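PDB 6W1K: hydroxyglutarate synthase from Oryza sativa, which catalyses the iron(II)-dependent decarboxylation and hydroxylation of 2-oxoadipate to D-2-hydroxyglutarate in lysine catabolism. Local coordinates for residues Ala154-Pro168 against Ala184-Thr196. Sequence-based numbering, arbitrary orientation.
With NI (nickel (II) ion), chain E; OOG (2-oxoadipic acid), chain F.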
loop_
_atom_site.group_PDB
_atom_site.type_symbol
_atom_site.label_atom_id
_atom_site.label_comp_id
_atom_site.label_asym_id
_atom_site.label_seq_id
_atom_site.Cartn_x
_atom_site.Cartn_y
_atom_site.Cartn_z
ATOM N N ALA A 154 -0.154 -5.074 15.973
ATOM C CA ALA A 154 -0.049 -5.276 14.532
ATOM C C ALA A 154 1.224 -4.669 13.971
ATOM O O ALA A 154 1.794 -5.194 13.012
ATOM C CB ALA A 154 -1.274 -4.677 13.819
ATOM N N THR A 155 1.686 -3.560 14.540
ATOM C CA THR A 155 2.905 -2.938 14.018
ATOM C C THR A 155 4.146 -3.766 14.316
ATOM O O THR A 155 5.036 -3.887 13.463
ATOM C CB THR A 155 3.026 -1.529 14.610
ATOM O OG1 THR A 155 1.791 -0.858 14.357
ATOM C CG2 THR A 155 4.151 -0.760 13.968
ATOM N N LEU A 156 4.221 -4.349 15.508
ATOM C CA LEU A 156 5.268 -5.314 15.814
ATOM C C LEU A 156 5.272 -6.455 14.809
ATOM O O LEU A 156 6.325 -6.849 14.299
ATOM C CB LEU A 156 5.059 -5.844 17.228
ATOM C CG LEU A 156 5.880 -5.417 18.433
ATOM C CD1 LEU A 156 5.375 -6.274 19.586
ATOM C CD2 LEU A 156 7.317 -5.613 18.140
ATOM N N ALA A 157 4.090 -6.992 14.503
ATOM C CA ALA A 157 3.978 -8.035 13.482
ATOM C C ALA A 157 4.517 -7.553 12.133
ATOM O O ALA A 157 5.278 -8.260 11.457
ATOM C CB ALA A 157 2.525 -8.472 13.357
ATOM N N SER A 158 4.147 -6.340 11.738
ATOM C CA SER A 158 4.563 -5.817 10.442
ATOM C C SER A 158 6.069 -5.583 10.396
ATOM O O SER A 158 6.714 -5.872 9.383
ATOM C CB SER A 158 3.814 -4.515 10.147
ATOM O OG SER A 158 4.038 -4.118 8.812
ATOM N N THR A 159 6.649 -5.055 11.472
ATOM C CA THR A 159 8.088 -4.790 11.439
ATOM C C THR A 159 8.914 -6.062 11.475
ATOM O O THR A 159 10.089 -6.039 11.104
ATOM C CB THR A 159 8.517 -3.884 12.593
ATOM O OG1 THR A 159 8.152 -4.456 13.862
ATOM C CG2 THR A 159 7.879 -2.505 12.452
ATOM N N SER A 160 8.349 -7.168 11.922
ATOM C CA SER A 160 9.142 -8.368 12.075
ATOM C C SER A 160 8.813 -9.409 11.027
ATOM O O SER A 160 9.451 -10.457 11.014
ATOM C CB SER A 160 8.928 -8.960 13.475
ATOM O OG SER A 160 7.574 -9.371 13.636
ATOM N N GLY A 161 7.810 -9.168 10.185
ATOM C CA GLY A 161 7.461 -10.151 9.183
ATOM C C GLY A 161 6.761 -11.394 9.718
ATOM O O GLY A 161 6.815 -12.438 9.078
ATOM N N GLU A 162 6.077 -11.299 10.851
ATOM C CA GLU A 162 5.430 -12.456 11.462
ATOM C C GLU A 162 3.923 -12.388 11.258
ATOM O O GLU A 162 3.347 -11.305 11.163
ATOM C CB GLU A 162 5.762 -12.525 12.957
ATOM C CG GLU A 162 7.250 -12.680 13.235
ATOM C CD GLU A 162 7.824 -14.044 12.863
ATOM O OE1 GLU A 162 7.043 -15.000 12.659
ATOM O OE2 GLU A 162 9.078 -14.145 12.802
ATOM N N LEU A 163 3.294 -13.560 11.136
ATOM C CA LEU A 163 1.844 -13.702 11.290
ATOM C C LEU A 163 1.521 -13.831 12.789
ATOM O O LEU A 163 2.294 -14.432 13.539
ATOM C CB LEU A 163 1.346 -14.956 10.537
ATOM C CG LEU A 163 1.686 -15.009 9.039
ATOM C CD1 LEU A 163 1.274 -16.345 8.398
ATOM C CD2 LEU A 163 1.036 -13.846 8.320
ATOM N N THR A 164 0.406 -13.243 13.232
ATOM C CA THR A 164 0.014 -13.355 14.639
ATOM C C THR A 164 -0.827 -14.605 14.915
ATOM O O THR A 164 -0.810 -15.134 16.033
ATOM C CB THR A 164 -0.766 -12.113 15.081
ATOM O OG1 THR A 164 -1.933 -11.953 14.261
ATOM C CG2 THR A 164 0.124 -10.874 14.989
ATOM N N TRP A 165 -1.529 -15.086 13.909
ATOM C CA TRP A 165 -2.213 -16.370 13.966
ATOM C C TRP A 165 -1.285 -17.531 13.613
ATOM O O TRP A 165 -0.185 -17.356 13.091
ATOM C CB TRP A 165 -3.401 -16.366 13.036
ATOM C CG TRP A 165 -3.184 -15.764 11.692
ATOM C CD1 TRP A 165 -2.590 -16.341 10.616
ATOM C CD2 TRP A 165 -3.570 -14.441 11.287
ATOM N NE1 TRP A 165 -2.618 -15.465 9.544
ATOM C CE2 TRP A 165 -3.191 -14.285 9.947
ATOM C CE3 TRP A 165 -4.218 -13.389 11.925
ATOM C CZ2 TRP A 165 -3.446 -13.102 9.228
ATOM C CZ3 TRP A 165 -4.460 -12.199 11.207
ATOM C CH2 TRP A 165 -4.082 -12.078 9.892
ATOM N N GLU A 166 -1.760 -18.744 13.874
ATOM C CA GLU A 166 -0.941 -19.902 13.564
ATOM C C GLU A 166 -0.754 -20.006 12.057
ATOM O O GLU A 166 -1.554 -19.496 11.279
ATOM C CB GLU A 166 -1.571 -21.188 14.101
ATOM C CG GLU A 166 -2.877 -21.591 13.415
ATOM C CD GLU A 166 -3.441 -22.903 13.985
ATOM O OE1 GLU A 166 -2.889 -23.398 14.995
ATOM O OE2 GLU A 166 -4.436 -23.433 13.434
ATOM N N LYS A 167 0.312 -20.692 11.657
ATOM C CA LYS A 167 0.584 -20.900 10.240
ATOM C C LYS A 167 -0.603 -21.620 9.615
ATOM O O LYS A 167 -1.100 -22.583 10.194
ATOM C CB LYS A 167 1.840 -21.748 10.055
ATOM C CG LYS A 167 2.613 -21.490 8.774
ATOM C CD LYS A 167 3.934 -22.289 8.730
ATOM C CE LYS A 167 5.107 -21.400 8.264
ATOM N NZ LYS A 167 6.049 -22.088 7.292
ATOM N N PRO A 168 -1.077 -21.190 8.455
ATOM C CA PRO A 168 -2.278 -21.812 7.872
ATOM C C PRO A 168 -1.997 -23.170 7.262
ATOM O O PRO A 168 -0.868 -23.478 6.865
ATOM C CB PRO A 168 -2.696 -20.825 6.780
ATOM C CG PRO A 168 -1.752 -19.683 6.857
ATOM C CD PRO A 168 -0.592 -20.033 7.687
ATOM N N ALA A 184 -7.259 -14.725 1.074
ATOM C CA ALA A 184 -6.139 -15.653 0.963
ATOM C C ALA A 184 -4.793 -14.930 1.090
ATOM O O ALA A 184 -3.872 -15.426 1.760
ATOM C CB ALA A 184 -6.234 -16.401 -0.372
ATOM N N TRP A 185 -4.655 -13.775 0.433
ATOM C CA TRP A 185 -3.450 -12.952 0.580
ATOM C C TRP A 185 -3.182 -12.651 2.055
ATOM O O TRP A 185 -2.066 -12.829 2.547
ATOM C CB TRP A 185 -3.575 -11.636 -0.227
ATOM C CG TRP A 185 -2.260 -10.925 -0.281
ATOM C CD1 TRP A 185 -1.323 -11.034 -1.271
ATOM C CD2 TRP A 185 -1.704 -10.025 0.691
ATOM N NE1 TRP A 185 -0.228 -10.308 -0.961
ATOM C CE2 TRP A 185 -0.438 -9.646 0.221
ATOM C CE3 TRP A 185 -2.156 -9.498 1.888
ATOM C CZ2 TRP A 185 0.398 -8.795 0.922
ATOM C CZ3 TRP A 185 -1.335 -8.618 2.578
ATOM C CH2 TRP A 185 -0.059 -8.305 2.104
ATOM N N THR A 186 -4.201 -12.180 2.770
ATOM C CA THR A 186 -4.006 -11.747 4.145
ATOM C C THR A 186 -3.729 -12.918 5.073
ATOM O O THR A 186 -2.944 -12.779 6.015
ATOM C CB THR A 186 -5.235 -10.953 4.576
ATOM O OG1 THR A 186 -5.477 -9.946 3.600
ATOM C CG2 THR A 186 -5.056 -10.237 5.877
ATOM N N LEU A 187 -4.299 -14.099 4.789
ATOM C CA LEU A 187 -4.027 -15.249 5.635
ATOM C C LEU A 187 -2.541 -15.558 5.683
ATOM O O LEU A 187 -1.997 -15.882 6.745
ATOM C CB LEU A 187 -4.816 -16.476 5.130
ATOM C CG LEU A 187 -4.689 -17.699 6.023
ATOM C CD1 LEU A 187 -5.380 -17.443 7.347
ATOM C CD2 LEU A 187 -5.301 -18.949 5.331
ATOM N N VAL A 188 -1.852 -15.458 4.543
ATOM C CA VAL A 188 -0.454 -15.841 4.494
ATOM C C VAL A 188 0.509 -14.650 4.607
ATOM O O VAL A 188 1.712 -14.874 4.812
ATOM C CB VAL A 188 -0.139 -16.655 3.221
ATOM C CG1 VAL A 188 -0.881 -17.998 3.266
ATOM C CG2 VAL A 188 -0.512 -15.900 1.969
ATOM N N ASN A 189 0.028 -13.416 4.510
ATOM C CA ASN A 189 0.904 -12.242 4.620
ATOM C C ASN A 189 0.609 -11.365 5.833
ATOM O O ASN A 189 1.492 -10.616 6.265
ATOM C CB ASN A 189 0.818 -11.359 3.352
ATOM C CG ASN A 189 1.461 -12.008 2.120
ATOM O OD1 ASN A 189 2.674 -12.016 1.960
ATOM N ND2 ASN A 189 0.633 -12.579 1.257
ATOM N N GLY A 190 -0.607 -11.396 6.367
ATOM C CA GLY A 190 -0.882 -10.638 7.576
ATOM C C GLY A 190 -0.679 -9.147 7.349
ATOM O O GLY A 190 -1.064 -8.585 6.322
ATOM N N TYR A 191 -0.072 -8.511 8.329
ATOM C CA TYR A 191 0.146 -7.077 8.360
ATOM C C TYR A 191 1.399 -6.632 7.597
ATOM O O TYR A 191 1.855 -5.482 7.776
ATOM C CB TYR A 191 0.236 -6.652 9.815
ATOM C CG TYR A 191 -1.030 -6.797 10.614
ATOM C CD1 TYR A 191 -2.104 -5.953 10.394
ATOM C CD2 TYR A 191 -1.134 -7.762 11.617
ATOM C CE1 TYR A 191 -3.250 -6.061 11.131
ATOM C CE2 TYR A 191 -2.262 -7.867 12.357
ATOM C CZ TYR A 191 -3.321 -7.002 12.125
ATOM O OH TYR A 191 -4.465 -7.093 12.879
ATOM N N ALA A 192 1.965 -7.496 6.760
ATOM C CA ALA A 192 3.111 -7.120 5.947
ATOM C C ALA A 192 2.725 -6.006 4.994
ATOM O O ALA A 192 1.600 -5.936 4.496
ATOM C CB ALA A 192 3.643 -8.302 5.130
ATOM N N LEU A 193 3.667 -5.103 4.760
ATOM C CA LEU A 193 3.432 -4.048 3.785
ATOM C C LEU A 193 3.028 -4.664 2.449
ATOM O O LEU A 193 3.752 -5.508 1.896
ATOM C CB LEU A 193 4.706 -3.237 3.644
ATOM C CG LEU A 193 4.659 -2.081 2.685
ATOM C CD1 LEU A 193 3.735 -0.952 3.164
ATOM C CD2 LEU A 193 6.097 -1.607 2.552
ATOM N N ASN A 194 1.862 -4.263 1.941
ATOM C CA ASN A 194 1.341 -4.844 0.698
ATOM C C ASN A 194 1.971 -4.190 -0.529
ATOM O O ASN A 194 2.212 -4.859 -1.548
ATOM C CB ASN A 194 -0.179 -4.698 0.682
ATOM C CG ASN A 194 -0.770 -5.037 -0.654
ATOM O OD1 ASN A 194 -0.988 -4.162 -1.480
ATOM N ND2 ASN A 194 -1.015 -6.317 -0.885
ATOM N N HIS A 195 2.254 -2.884 -0.444
ATOM C CA HIS A 195 3.124 -2.256 -1.423
ATOM C C HIS A 195 3.560 -0.888 -0.925
ATOM O O HIS A 195 2.940 -0.280 -0.039
ATOM C CB HIS A 195 2.457 -2.146 -2.797
ATOM C CG HIS A 195 1.275 -1.227 -2.854
ATOM N ND1 HIS A 195 -0.014 -1.644 -2.573
ATOM C CD2 HIS A 195 1.174 0.074 -3.211
ATOM C CE1 HIS A 195 -0.845 -0.635 -2.736
ATOM N NE2 HIS A 195 -0.147 0.427 -3.100
ATOM N N THR A 196 4.667 -0.438 -1.479
ATOM C CA THR A 196 5.016 0.971 -1.459
ATOM C C THR A 196 4.760 1.501 -2.860
ATOM O O THR A 196 4.534 0.734 -3.804
ATOM C CB THR A 196 6.471 1.186 -1.022
ATOM O OG1 THR A 196 6.666 2.584 -0.716
ATOM C CG2 THR A 196 7.432 0.777 -2.115
HETATM NI NI NI E . -1.510 1.963 -3.793
HETATM C C2 OOG F . -4.407 -1.540 -1.979
HETATM C C3 OOG F . -4.834 -1.198 -3.408
HETATM C C4 OOG F . -5.361 0.239 -3.473
HETATM C C6 OOG F . -4.342 2.505 -4.392
HETATM O O4 OOG F . -5.475 2.938 -4.721
HETATM O O3 OOG F . -3.313 3.103 -4.775
HETATM C C5 OOG F . -4.219 1.254 -3.529
HETATM C C1 OOG F . -4.089 -3.033 -1.816
HETATM O O1 OOG F . -4.055 -3.519 -0.740
HETATM O O2 OOG F . -3.830 -3.848 -2.919
HETATM O O5 OOG F . -3.233 1.083 -2.905
HETATM O O HOH W 1 0.988 -10.275 10.425
#
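With CG lying between its backbone N and carbonyl carbon (chi1 43°), Trp165 swings its indole onto the C-terminal end of helix 181-189, while Tyr191, its CG anti to the carbonyl carbon (chi1 -66°), lays its ring against helix 154-160. Trp165 NE1 donates to Leu187 O at 2.9 Å, nearly straight at 167° and in the indole plane; along the same edge CZ2 meets Thr186 O at 3.3 Å. Beside it, Leu163 CD2 packs on the Asn189-Gly190 peptide, 3.5 Å from Gly190 N, on the side where Gly190, with positive phi, has no side chain. The Pro168 and Leu187 side chains slide past each other in opposite directions, CB to CD2 3.5 Å. Ala154 CB sits over the centre of the Tyr191 ring, a CH-pi contact 3.4 Å from the centroid, and Ser158 OG donates to Tyr191 O at 2.8 Å. One water bridges Glu162 O and Tyr191 N; Tyr191 OH is hydrogen-bonded with Ser74 OG. A leucine in place of Trp165 would probably leave Leu187 O without its indole donor and open a gap beside Gly190. Buried Leu187 O, Tyr191 N and Tyr191 O are thus satisfied, which probably steadies the chain toward His195, a nickel ligand at the iron site.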